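Local coordinates for bifunctional purine biosynthetic protein ADE5,7 (Cryptococcus neoformans var. grubii serotype A, PDB 7LVO), which catalyses two steps of de novo purine biosynthesis, this N-terminal part being the GAR synthetase that joins glycine to phosphoribosylamine at the expense of ATP, at residues D37-L42 and V62-V67; E104-V109 and V128-F133; P254-Q259 and Q342-L347; Y279-I284 and Q375-S380. All blocks are in the same frame, centred on the assembly; numbering follows the deposited sequence.

From the N terminus, contact 1 comes first: strand 62-67 returns beside strand 38-44 once helix 47-56 has crossed over. That loop is complete before contact 2 begins, where the chain leaves strand 108-111, passes through helices and comes back as 128-133. Both reach one parallel sheet, where strands 38-44 and 108-111 are neighbours and Leu41 N meets Leu108 O at 2.8 Å, and both lie within the N domain. Contacts 3 and 4 lie farther along and cross: 254-259, 279-284, 342-347 and 375-380 alternate between them. They also touch, Ala257 O standing 2.8 Å from Ala282 N. Contact 3 stays within the ATP-grasp region, while contact 4 joins its strand 277-280 to strand 377-384, which leads into the C-domain part.

Contact 1. Residues D37-L42 and V62-V67; sequences DLSILL and VARIVV
Leu41 and Val66 meet on one face of two parallel strands, with Leu41 CD1 3.5 Å from Val66 CG1 and the two side chains slanting across each other. Leu41 sends CG opposite its backbone N (chi1 173°), and the second torsion then brings CD1 back over the neighbouring strand. On the same face Ser39 OG lies alongside the aliphatic stem of Arg64, 3.5 Å from Arg64 CB; the arginine stays extended and carries its guanidinium away to a salt bridge with Glu104. Trp100 packs on both Arg64 and Val66.

The other face is wholly aliphatic. Ile40 stands at about a right angle to Val62, its CD1 3.8 Å from Val62 CG2, while Ile65 CD1 reaches Ile40 CB at 3.8 Å. Leu56 of helix 47-56 covers Ile40 and Ile65 there.

Between these layers Leu38 O is gripped twice, by Ala63 N at 2.9 Å on a lone pair and by Arg64 N at 3.0 Å, nearly along the C=O axis. This shared acceptor marks a beta bulge, where the register slips by one residue. With helix 47-56, the two strands make a beta-alpha-beta crossover in the parallel sheet of the N domain.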
loop_
_atom_site.group_PDB
_atom_site.type_symbol
_atom_site.label_atom_id
_atom_site.label_comp_id
_atom_site.label_asym_id
_atom_site.label_seq_id
_atom_site.Cartn_x
_atom_site.Cartn_y
_atom_site.Cartn_z
ATOM N N ASP A 37 -9.584 -20.156 16.777
ATOM C CA ASP A 37 -8.582 -20.972 16.094
ATOM C C ASP A 37 -8.640 -20.675 14.600
ATOM O O ASP A 37 -8.692 -21.569 13.756
ATOM C CB ASP A 37 -8.791 -22.461 16.379
ATOM C CG ASP A 37 -10.179 -22.937 16.002
ATOM O OD1 ASP A 37 -11.122 -22.120 16.040
ATOM O OD2 ASP A 37 -10.325 -24.128 15.668
ATOM N N LEU A 38 -8.613 -19.389 14.264
ATOM C CA LEU A 38 -8.848 -18.959 12.898
ATOM C C LEU A 38 -7.685 -19.329 11.982
ATOM O O LEU A 38 -6.535 -19.449 12.411
ATOM C CB LEU A 38 -9.067 -17.452 12.861
ATOM C CG LEU A 38 -10.306 -16.940 13.595
ATOM C CD1 LEU A 38 -10.243 -15.428 13.737
ATOM C CD2 LEU A 38 -11.567 -17.364 12.866
ATOM N N SER A 39 -8.006 -19.511 10.705
ATOM C CA SER A 39 -7.028 -19.697 9.642
ATOM C C SER A 39 -7.161 -18.520 8.688
ATOM O O SER A 39 -8.242 -18.295 8.133
ATOM C CB SER A 39 -7.255 -21.018 8.904
ATOM O OG SER A 39 -7.047 -22.115 9.770
ATOM N N ILE A 40 -6.075 -17.766 8.514
ATOM C CA ILE A 40 -6.051 -16.579 7.669
ATOM C C ILE A 40 -5.094 -16.817 6.511
ATOM O O ILE A 40 -3.999 -17.357 6.696
ATOM C CB ILE A 40 -5.635 -15.324 8.467
ATOM C CG1 ILE A 40 -6.685 -14.999 9.532
ATOM C CG2 ILE A 40 -5.437 -14.141 7.530
ATOM C CD1 ILE A 40 -6.247 -13.935 10.522
ATOM N N LEU A 41 -5.507 -16.413 5.320
ATOM C CA LEU A 41 -4.725 -16.581 4.101
ATOM C C LEU A 41 -4.285 -15.213 3.607
ATOM O O LEU A 41 -5.129 -14.371 3.260
ATOM C CB LEU A 41 -5.542 -17.297 3.029
ATOM C CG LEU A 41 -4.916 -17.413 1.643
ATOM C CD1 LEU A 41 -3.659 -18.272 1.678
ATOM C CD2 LEU A 41 -5.931 -17.980 0.662
ATOM N N LEU A 42 -2.968 -14.993 3.584
ATOM C CA LEU A 42 -2.388 -13.763 3.065
ATOM C C LEU A 42 -1.923 -13.998 1.636
ATOM O O LEU A 42 -1.136 -14.919 1.383
ATOM C CB LEU A 42 -1.215 -13.304 3.932
ATOM C CG LEU A 42 -1.499 -13.049 5.401
ATOM C CD1 LEU A 42 -0.271 -12.456 6.080
ATOM C CD2 LEU A 42 -2.694 -12.124 5.586
ATOM N N VAL A 62 -5.999 -16.528 16.554
ATOM C CA VAL A 62 -5.473 -17.018 15.288
ATOM C C VAL A 62 -4.617 -18.245 15.565
ATOM O O VAL A 62 -3.713 -18.199 16.407
ATOM C CB VAL A 62 -4.660 -15.932 14.560
ATOM C CG1 VAL A 62 -3.964 -16.516 13.335
ATOM C CG2 VAL A 62 -5.561 -14.773 14.174
ATOM N N ALA A 63 -4.901 -19.340 14.850
ATOM C CA ALA A 63 -4.125 -20.564 14.962
ATOM C C ALA A 63 -3.298 -20.884 13.725
ATOM O O ALA A 63 -2.365 -21.689 13.820
ATOM C CB ALA A 63 -5.051 -21.754 15.253
ATOM N N ARG A 64 -3.606 -20.278 12.581
ATOM C CA ARG A 64 -2.937 -20.621 11.332
ATOM C C ARG A 64 -2.853 -19.385 10.452
ATOM O O ARG A 64 -3.860 -18.701 10.237
ATOM C CB ARG A 64 -3.691 -21.744 10.606
ATOM C CG ARG A 64 -3.031 -22.241 9.337
ATOM C CD ARG A 64 -3.912 -23.281 8.649
ATOM N NE ARG A 64 -3.269 -23.874 7.481
ATOM C CZ ARG A 64 -3.879 -24.677 6.618
ATOM N NH1 ARG A 64 -5.157 -24.987 6.754
ATOM N NH2 ARG A 64 -3.192 -25.175 5.594
ATOM N N ILE A 65 -1.650 -19.101 9.958
ATOM C CA ILE A 65 -1.403 -18.012 9.018
ATOM C C ILE A 65 -0.736 -18.611 7.787
ATOM O O ILE A 65 0.300 -19.275 7.902
ATOM C CB ILE A 65 -0.518 -16.917 9.632
ATOM C CG1 ILE A 65 -1.275 -16.131 10.699
ATOM C CG2 ILE A 65 -0.004 -15.979 8.551
ATOM C CD1 ILE A 65 -2.227 -15.100 10.142
ATOM N N VAL A 66 -1.333 -18.393 6.621
ATOM C CA VAL A 66 -0.819 -18.908 5.361
ATOM C C VAL A 66 -0.468 -17.718 4.479
ATOM O O VAL A 66 -1.316 -16.855 4.224
ATOM C CB VAL A 66 -1.830 -19.830 4.663
ATOM C CG1 VAL A 66 -1.288 -20.285 3.326
ATOM C CG2 VAL A 66 -2.163 -21.018 5.546
ATOM N N VAL A 67 0.777 -17.676 4.014
ATOM C CA VAL A 67 1.274 -16.597 3.170
ATOM C C VAL A 67 1.512 -17.187 1.791
ATOM O O VAL A 67 2.421 -18.008 1.607
ATOM C CB VAL A 67 2.553 -15.963 3.735
ATOM C CG1 VAL A 67 2.755 -14.591 3.160
ATOM C CG2 VAL A 67 2.501 -15.928 5.260
#

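Contact 2. Residues E104-V109 and V128-F133; sequences ENIDLV and VGIPVF
Val109 O receives the N-H of Phe133 at 2.9 Å, the donor lying nearly in line with the carbonyl. The other half of the exchange is Val109 N to Pro131 O, 3.1 Å long and in the plane of the acceptor carbonyl. The two bonds make a single beta bridge between Val109 and Val132, by which the chain following helix 121-126 is laid along strand 108-111, the outermost strand on its side of the parallel N-domain sheet. That helix ends in a Schellman motif with Gly129 at positive phi, and the chain turns there toward the strand.

Ile130 is the main apolar partner on this side of the bridge. Its CG2, set opposite the backbone N by a chi1 of -63° measured to CG1, touches Val109 CG2 at 3.7 Å and lies equally near Ile106 O. Phe125 of helix 121-126 packs on Ile130, Val109 and Val132, so the helix sits over the junction it leads into. Leu108 sends its CD1 toward the backbone of the other segment, 3.8 Å from Phe133 N, and helix 354-362 covers both Leu108 and Phe133 through Leu358.

Asp107 turns its side chain the other way: OD2 accepts the backbone N-H of Ser39 and so holds this segment to strand 38-44 as well. Its carbonyl instead faces Pro131, whose CG and CD lie 3.1 and 3.4 Å from Asp107 O.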
loop_
_atom_site.group_PDB
_atom_site.type_symbol
_atom_site.label_atom_id
_atom_site.label_comp_id
_atom_site.label_asym_id
_atom_site.label_seq_id
_atom_site.Cartn_x
_atom_site.Cartn_y
_atom_site.Cartn_z
ATOM N N GLU A 104 -9.305 -26.012 2.758
ATOM C CA GLU A 104 -8.558 -25.796 3.988
ATOM C C GLU A 104 -9.363 -25.057 5.047
ATOM O O GLU A 104 -8.831 -24.776 6.126
ATOM C CB GLU A 104 -7.268 -25.022 3.692
ATOM C CG GLU A 104 -6.351 -25.704 2.691
ATOM C CD GLU A 104 -5.648 -26.918 3.274
ATOM O OE1 GLU A 104 -5.659 -27.087 4.513
ATOM O OE2 GLU A 104 -5.069 -27.698 2.488
ATOM N N ASN A 105 -10.622 -24.729 4.765
ATOM C CA ASN A 105 -11.484 -24.033 5.720
ATOM C C ASN A 105 -10.846 -22.726 6.188
ATOM O O ASN A 105 -10.750 -22.442 7.385
ATOM C CB ASN A 105 -11.817 -24.935 6.911
ATOM C CG ASN A 105 -12.763 -26.058 6.538
ATOM O OD1 ASN A 105 -12.420 -27.235 6.643
ATOM N ND2 ASN A 105 -13.961 -25.695 6.097
ATOM N N ILE A 106 -10.409 -21.922 5.221
ATOM C CA ILE A 106 -9.859 -20.610 5.531
ATOM C C ILE A 106 -10.987 -19.698 5.991
ATOM O O ILE A 106 -12.050 -19.635 5.362
ATOM C CB ILE A 106 -9.135 -20.025 4.310
ATOM C CG1 ILE A 106 -7.916 -20.877 3.958
ATOM C CG2 ILE A 106 -8.732 -18.573 4.573
ATOM C CD1 ILE A 106 -6.858 -20.944 5.042
ATOM N N ASP A 107 -10.759 -18.986 7.095
ATOM C CA ASP A 107 -11.767 -18.113 7.669
ATOM C C ASP A 107 -11.668 -16.682 7.180
ATOM O O ASP A 107 -12.627 -15.919 7.351
ATOM C CB ASP A 107 -11.652 -18.121 9.197
ATOM C CG ASP A 107 -11.806 -19.511 9.785
ATOM O OD1 ASP A 107 -12.866 -20.139 9.559
ATOM O OD2 ASP A 107 -10.860 -19.973 10.464
ATOM N N LEU A 108 -10.546 -16.297 6.575
ATOM C CA LEU A 108 -10.361 -14.919 6.138
ATOM C C LEU A 108 -9.206 -14.854 5.149
ATOM O O LEU A 108 -8.189 -15.518 5.337
ATOM C CB LEU A 108 -10.085 -13.992 7.329
ATOM C CG LEU A 108 -9.814 -12.523 7.000
ATOM C CD1 LEU A 108 -11.061 -11.852 6.458
ATOM C CD2 LEU A 108 -9.282 -11.790 8.225
ATOM N N VAL A 109 -9.375 -14.044 4.109
ATOM C CA VAL A 109 -8.357 -13.811 3.092
ATOM C C VAL A 109 -8.028 -12.326 3.089
ATOM O O VAL A 109 -8.937 -11.483 3.040
ATOM C CB VAL A 109 -8.824 -14.267 1.699
ATOM C CG1 VAL A 109 -7.759 -13.971 0.654
ATOM C CG2 VAL A 109 -9.168 -15.742 1.710
ATOM N N VAL A 128 -17.701 -18.642 -2.556
ATOM C CA VAL A 128 -17.516 -19.818 -1.716
ATOM C C VAL A 128 -17.708 -19.493 -0.241
ATOM O O VAL A 128 -17.398 -20.325 0.619
ATOM C CB VAL A 128 -16.139 -20.462 -1.953
ATOM C CG1 VAL A 128 -16.076 -21.067 -3.347
ATOM C CG2 VAL A 128 -15.026 -19.436 -1.760
ATOM N N GLY A 129 -18.206 -18.303 0.075
ATOM C CA GLY A 129 -18.487 -17.953 1.452
ATOM C C GLY A 129 -17.281 -17.732 2.326
ATOM O O GLY A 129 -17.385 -17.867 3.547
ATOM N N ILE A 130 -16.137 -17.398 1.737
ATOM C CA ILE A 130 -14.924 -17.073 2.494
ATOM C C ILE A 130 -14.795 -15.557 2.503
ATOM O O ILE A 130 -14.598 -14.951 1.430
ATOM C CB ILE A 130 -13.689 -17.737 1.879
ATOM C CG1 ILE A 130 -13.821 -19.260 1.934
ATOM C CG2 ILE A 130 -12.416 -17.278 2.598
ATOM C CD1 ILE A 130 -12.710 -20.004 1.213
ATOM N N PRO A 131 -14.882 -14.895 3.660
ATOM C CA PRO A 131 -14.830 -13.430 3.674
ATOM C C PRO A 131 -13.447 -12.904 3.320
ATOM O O PRO A 131 -12.426 -13.563 3.535
ATOM C CB PRO A 131 -15.207 -13.069 5.119
ATOM C CG PRO A 131 -14.814 -14.269 5.918
ATOM C CD PRO A 131 -15.049 -15.463 5.020
ATOM N N VAL A 132 -13.428 -11.681 2.791
ATOM C CA VAL A 132 -12.210 -11.042 2.318
ATOM C C VAL A 132 -12.090 -9.662 2.956
ATOM O O VAL A 132 -13.029 -8.856 2.895
ATOM C CB VAL A 132 -12.198 -10.917 0.783
ATOM C CG1 VAL A 132 -11.038 -10.019 0.339
ATOM C CG2 VAL A 132 -12.114 -12.292 0.135
ATOM N N PHE A 133 -10.943 -9.394 3.570
ATOM C CA PHE A 133 -10.607 -8.043 4.012
ATOM C C PHE A 133 -10.089 -7.290 2.793
ATOM O O PHE A 133 -8.900 -7.337 2.461
ATOM C CB PHE A 133 -9.581 -8.052 5.127
ATOM C CG PHE A 133 -9.164 -6.669 5.570
ATOM C CD1 PHE A 133 -9.957 -5.934 6.441
ATOM C CD2 PHE A 133 -8.002 -6.102 5.095
ATOM C CE1 PHE A 133 -9.575 -4.671 6.841
ATOM C CE2 PHE A 133 -7.613 -4.837 5.486
ATOM C CZ PHE A 133 -8.397 -4.118 6.361
#

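Contact 3. Residues P254-Q259 and Q342-L347; sequences PMPAAQ and QALMLL
The backbones of Pro256 and Leu344 come no nearer than 7.6 Å between CA atoms, and no hydrogen bond spans the gap, so the contact is made almost wholly by side chains. In this ATP-grasp region the connection between strands 252-254 and 259-263 packs against the 342-347 segment, which continues from helix 340-344.

Leu344 is the central piece. Its CB sits 4.0 Å from Met255 CE, and its CD1 is 4.1 Å from Met255 SD, so one leucine lies obliquely against the SD and CE of the methionine. Met255 runs straight out as far as SD and then bends at its last torsion (chi3 82°), which turns the methyl toward the helix. There the methyl also meets Met345 CE at 4.0 Å, the two methionines crossing at a slant. Leu244 of strand 240-248 touches Leu344 as well, and Met345 packs on Ala51 and Leu52 of helix 47-56, which brings the N domain into the same apolar cluster. The side chain of Leu344 is about 7 Å from that of Ser242, a predicted ATP-site residue.

Pro256 closes the far side: its CG faces Leu347 CD1 at 4.3 Å, and its carbonyl O lies 3.4 Å from Leu344 CD2.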
loop_
_atom_site.group_PDB
_atom_site.type_symbol
_atom_site.label_atom_id
_atom_site.label_comp_id
_atom_site.label_asym_id
_atom_site.label_seq_id
_atom_site.Cartn_x
_atom_site.Cartn_y
_atom_site.Cartn_z
ATOM N N PRO A 254 -8.927 5.926 11.150
ATOM C CA PRO A 254 -7.600 6.182 10.574
ATOM C C PRO A 254 -6.478 5.710 11.480
ATOM O O PRO A 254 -6.608 5.662 12.704
ATOM C CB PRO A 254 -7.563 7.712 10.405
ATOM C CG PRO A 254 -8.979 8.187 10.596
ATOM C CD PRO A 254 -9.631 7.174 11.503
ATOM N N MET A 255 -5.364 5.353 10.859
ATOM C CA MET A 255 -4.109 5.150 11.565
ATOM C C MET A 255 -3.313 6.445 11.557
ATOM O O MET A 255 -3.620 7.375 10.805
ATOM C CB MET A 255 -3.310 4.035 10.903
ATOM C CG MET A 255 -4.075 2.735 10.694
ATOM S SD MET A 255 -2.994 1.422 10.077
ATOM C CE MET A 255 -2.245 0.859 11.588
ATOM N N PRO A 256 -2.280 6.547 12.394
ATOM C CA PRO A 256 -1.430 7.745 12.364
ATOM C C PRO A 256 -0.905 8.004 10.959
ATOM O O PRO A 256 -0.459 7.088 10.263
ATOM C CB PRO A 256 -0.299 7.405 13.342
ATOM C CG PRO A 256 -0.912 6.414 14.288
ATOM C CD PRO A 256 -1.874 5.599 13.453
ATOM N N ALA A 257 -0.967 9.267 10.544
ATOM C CA ALA A 257 -0.511 9.642 9.215
ATOM C C ALA A 257 0.962 9.296 9.045
ATOM O O ALA A 257 1.758 9.377 9.981
ATOM C CB ALA A 257 -0.730 11.136 8.974
ATOM N N ALA A 258 1.323 8.903 7.829
ATOM C CA ALA A 258 2.681 8.492 7.516
ATOM C C ALA A 258 3.199 9.276 6.321
ATOM O O ALA A 258 2.437 9.879 5.567
ATOM C CB ALA A 258 2.749 6.985 7.225
ATOM N N GLN A 259 4.526 9.272 6.168
ATOM C CA GLN A 259 5.189 9.834 5.003
ATOM C C GLN A 259 6.153 8.794 4.443
ATOM O O GLN A 259 6.856 8.120 5.201
ATOM C CB GLN A 259 5.948 11.118 5.339
ATOM C CG GLN A 259 5.056 12.341 5.469
ATOM C CD GLN A 259 5.853 13.631 5.565
ATOM O OE1 GLN A 259 6.315 14.012 6.642
ATOM N NE2 GLN A 259 6.024 14.306 4.433
ATOM N N GLN A 342 4.937 -1.640 7.360
ATOM C CA GLN A 342 6.002 -2.134 8.232
ATOM C C GLN A 342 6.240 -1.208 9.416
ATOM O O GLN A 342 6.580 -1.671 10.512
ATOM C CB GLN A 342 7.299 -2.304 7.442
ATOM C CG GLN A 342 7.250 -3.416 6.387
ATOM C CD GLN A 342 6.782 -2.929 5.026
ATOM O OE1 GLN A 342 5.697 -2.352 4.888
ATOM N NE2 GLN A 342 7.605 -3.159 4.009
ATOM N N ALA A 343 6.064 0.099 9.224
ATOM C CA ALA A 343 6.234 1.030 10.336
ATOM C C ALA A 343 4.972 1.133 11.185
ATOM O O ALA A 343 5.059 1.154 12.415
ATOM C CB ALA A 343 6.631 2.408 9.810
ATOM N N LEU A 344 3.799 1.174 10.544
ATOM C CA LEU A 344 2.554 1.381 11.281
ATOM C C LEU A 344 2.224 0.189 12.173
ATOM O O LEU A 344 1.674 0.362 13.269
ATOM C CB LEU A 344 1.414 1.649 10.314
ATOM C CG LEU A 344 1.417 3.006 9.611
ATOM C CD1 LEU A 344 0.404 3.048 8.467
ATOM C CD2 LEU A 344 1.146 4.120 10.600
ATOM N N MET A 345 2.536 -1.026 11.717
ATOM C CA MET A 345 2.284 -2.207 12.534
ATOM C C MET A 345 3.003 -2.109 13.876
ATOM O O MET A 345 2.549 -2.687 14.872
ATOM C CB MET A 345 2.723 -3.469 11.800
ATOM C CG MET A 345 1.848 -3.849 10.600
ATOM S SD MET A 345 0.141 -4.226 11.041
ATOM C CE MET A 345 -0.662 -2.674 10.675
ATOM N N LEU A 346 4.128 -1.397 13.921
ATOM C CA LEU A 346 4.867 -1.227 15.166
ATOM C C LEU A 346 4.257 -0.177 16.086
ATOM O O LEU A 346 4.741 -0.015 17.209
ATOM C CB LEU A 346 6.318 -0.864 14.864
ATOM C CG LEU A 346 7.247 -2.024 14.542
ATOM C CD1 LEU A 346 6.630 -2.974 13.535
ATOM C CD2 LEU A 346 8.586 -1.506 14.041
ATOM N N LEU A 347 3.220 0.532 15.647
ATOM C CA LEU A 347 2.544 1.519 16.480
ATOM C C LEU A 347 1.224 1.010 17.047
ATOM O O LEU A 347 0.590 1.720 17.833
ATOM C CB LEU A 347 2.298 2.809 15.692
ATOM C CG LEU A 347 3.537 3.618 15.313
ATOM C CD1 LEU A 347 3.134 4.879 14.551
ATOM C CD2 LEU A 347 4.362 3.982 16.531
#

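Contact 4. Residues Y279-I284 and Q375-S380; sequences YAPAPI and QGYAVS
Tyr377 can be followed outward from its backbone along Ala280 and Pro281. Its CB lies 3.6 Å from Ala280 O. With CG beside the backbone N (chi1 -59°), the ring is directed over toward the prolines, and Tyr377 CD2 comes 3.6 Å from Pro281 CD, the two side chains crossing at about a right angle. Farther out, Tyr377 CE2 has Pro281 O at 3.4 Å, at the ring edge and in its plane, and Pro283 CG at 4.3 Å, placed obliquely to the ring.

The peptide bond before Pro281 is cis. Pro281 CD, on the side facing strand 377-384, also meets Gly376 O at 3.2 Å.

Just before this turn the strands are joined by backbone bonds. Ala280 and Ala378 are an antiparallel hydrogen-bonded pair: Ala280 N gives to Ala378 O at 3.0 Å, and Ala378 N to Ala280 O at 2.8 Å. One residue earlier, Tyr279 and Val379 form a non-hydrogen-bonded pair, with Tyr279 CB 4.0 Å from Val379 CG2, while the hydroxyl of Tyr279 leads off to Gln259. Helix 438-449 packs on Tyr377 and Val379 through Leu438.

The pairing thus joins strand 277-280 of the ATP-grasp region to strand 377-384, which leads into the C-domain part. Past Ala280 the cis Pro281 turns the chain aside, and Ala282 N bonds to Ala257 O instead of to this strand. Pro281 O rests at the tyrosine edge, where the slightly positive C-H groups would probably suit a carbonyl oxygen.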
loop_
_atom_site.group_PDB
_atom_site.type_symbol
_atom_site.label_atom_id
_atom_site.label_comp_id
_atom_site.label_asym_id
_atom_site.label_seq_id
_atom_site.Cartn_x
_atom_site.Cartn_y
_atom_site.Cartn_z
ATOM N N TYR A 279 7.742 6.711 7.850
ATOM C CA TYR A 279 7.727 7.015 9.273
ATOM C C TYR A 279 6.344 7.534 9.640
ATOM O O TYR A 279 5.607 8.052 8.792
ATOM C CB TYR A 279 8.810 8.035 9.651
ATOM C CG TYR A 279 8.776 9.309 8.834
ATOM C CD1 TYR A 279 9.396 9.379 7.598
ATOM C CD2 TYR A 279 8.111 10.437 9.299
ATOM C CE1 TYR A 279 9.368 10.536 6.844
ATOM C CE2 TYR A 279 8.073 11.602 8.550
ATOM C CZ TYR A 279 8.706 11.643 7.325
ATOM O OH TYR A 279 8.674 12.792 6.567
ATOM N N ALA A 280 5.998 7.386 10.921
ATOM C CA ALA A 280 4.694 7.806 11.420
ATOM C C ALA A 280 4.767 7.896 12.931
ATOM O O ALA A 280 5.537 7.155 13.550
ATOM C CB ALA A 280 3.592 6.816 10.994
ATOM N N PRO A 281 3.991 8.799 13.559
ATOM C CA PRO A 281 3.135 9.798 12.905
ATOM C C PRO A 281 3.955 10.895 12.228
ATOM O O PRO A 281 4.928 11.355 12.791
ATOM C CB PRO A 281 2.305 10.383 14.061
ATOM C CG PRO A 281 2.447 9.414 15.182
ATOM C CD PRO A 281 3.800 8.782 15.019
ATOM N N ALA A 282 3.560 11.282 11.030
ATOM C CA ALA A 282 4.242 12.349 10.310
ATOM C C ALA A 282 3.958 13.677 10.996
ATOM O O ALA A 282 2.802 14.122 10.989
ATOM C CB ALA A 282 3.771 12.384 8.855
ATOM N N PRO A 283 4.954 14.343 11.584
ATOM C CA PRO A 283 4.670 15.612 12.279
ATOM C C PRO A 283 3.967 16.642 11.412
ATOM O O PRO A 283 3.205 17.470 11.932
ATOM C CB PRO A 283 6.062 16.092 12.717
ATOM C CG PRO A 283 6.883 14.845 12.810
ATOM C CD PRO A 283 6.369 13.946 11.704
ATOM N N ILE A 284 4.194 16.618 10.099
ATOM C CA ILE A 284 3.566 17.601 9.226
ATOM C C ILE A 284 2.051 17.446 9.196
ATOM O O ILE A 284 1.339 18.406 8.881
ATOM C CB ILE A 284 4.149 17.500 7.806
ATOM C CG1 ILE A 284 3.736 18.715 6.976
ATOM C CG2 ILE A 284 3.697 16.212 7.133
ATOM C CD1 ILE A 284 4.435 18.798 5.641
ATOM N N GLN A 375 2.288 5.426 22.020
ATOM C CA GLN A 375 2.959 6.712 21.906
ATOM C C GLN A 375 4.337 6.533 21.273
ATOM O O GLN A 375 4.941 5.458 21.327
ATOM C CB GLN A 375 3.087 7.374 23.273
ATOM C CG GLN A 375 1.761 7.541 24.004
ATOM C CD GLN A 375 1.908 8.264 25.329
ATOM O OE1 GLN A 375 2.656 9.238 25.440
ATOM N NE2 GLN A 375 1.198 7.787 26.345
ATOM N N GLY A 376 4.824 7.604 20.663
ATOM C CA GLY A 376 6.093 7.581 19.976
ATOM C C GLY A 376 5.947 7.511 18.468
ATOM O O GLY A 376 4.897 7.800 17.893
ATOM N N TYR A 377 7.033 7.096 17.821
ATOM C CA TYR A 377 7.125 7.082 16.370
ATOM C C TYR A 377 7.634 5.730 15.899
ATOM O O TYR A 377 8.158 4.939 16.681
ATOM C CB TYR A 377 8.060 8.198 15.859
ATOM C CG TYR A 377 7.632 9.591 16.272
ATOM C CD1 TYR A 377 7.902 10.070 17.544
ATOM C CD2 TYR A 377 6.961 10.422 15.386
ATOM C CE1 TYR A 377 7.512 11.346 17.924
ATOM C CE2 TYR A 377 6.564 11.688 15.753
ATOM C CZ TYR A 377 6.841 12.147 17.023
ATOM O OH TYR A 377 6.449 13.412 17.397
ATOM N N ALA A 378 7.467 5.476 14.604
ATOM C CA ALA A 378 7.937 4.248 13.974
ATOM C C ALA A 378 8.541 4.594 12.622
ATOM O O ALA A 378 8.080 5.513 11.935
ATOM C CB ALA A 378 6.795 3.228 13.803
ATOM N N VAL A 379 9.571 3.840 12.238
ATOM C CA VAL A 379 10.310 4.090 11.010
ATOM C C VAL A 379 10.609 2.762 10.330
ATOM O O VAL A 379 10.841 1.747 10.987
ATOM C CB VAL A 379 11.628 4.852 11.278
ATOM C CG1 VAL A 379 12.359 5.124 9.970
ATOM C CG2 VAL A 379 11.363 6.143 12.037
ATOM N N SER A 380 10.606 2.779 8.997
ATOM C CA SER A 380 10.984 1.629 8.188
ATOM C C SER A 380 11.983 2.089 7.141
ATOM O O SER A 380 11.736 3.074 6.443
ATOM C CB SER A 380 9.767 0.986 7.513
ATOM O OG SER A 380 9.115 1.889 6.635
#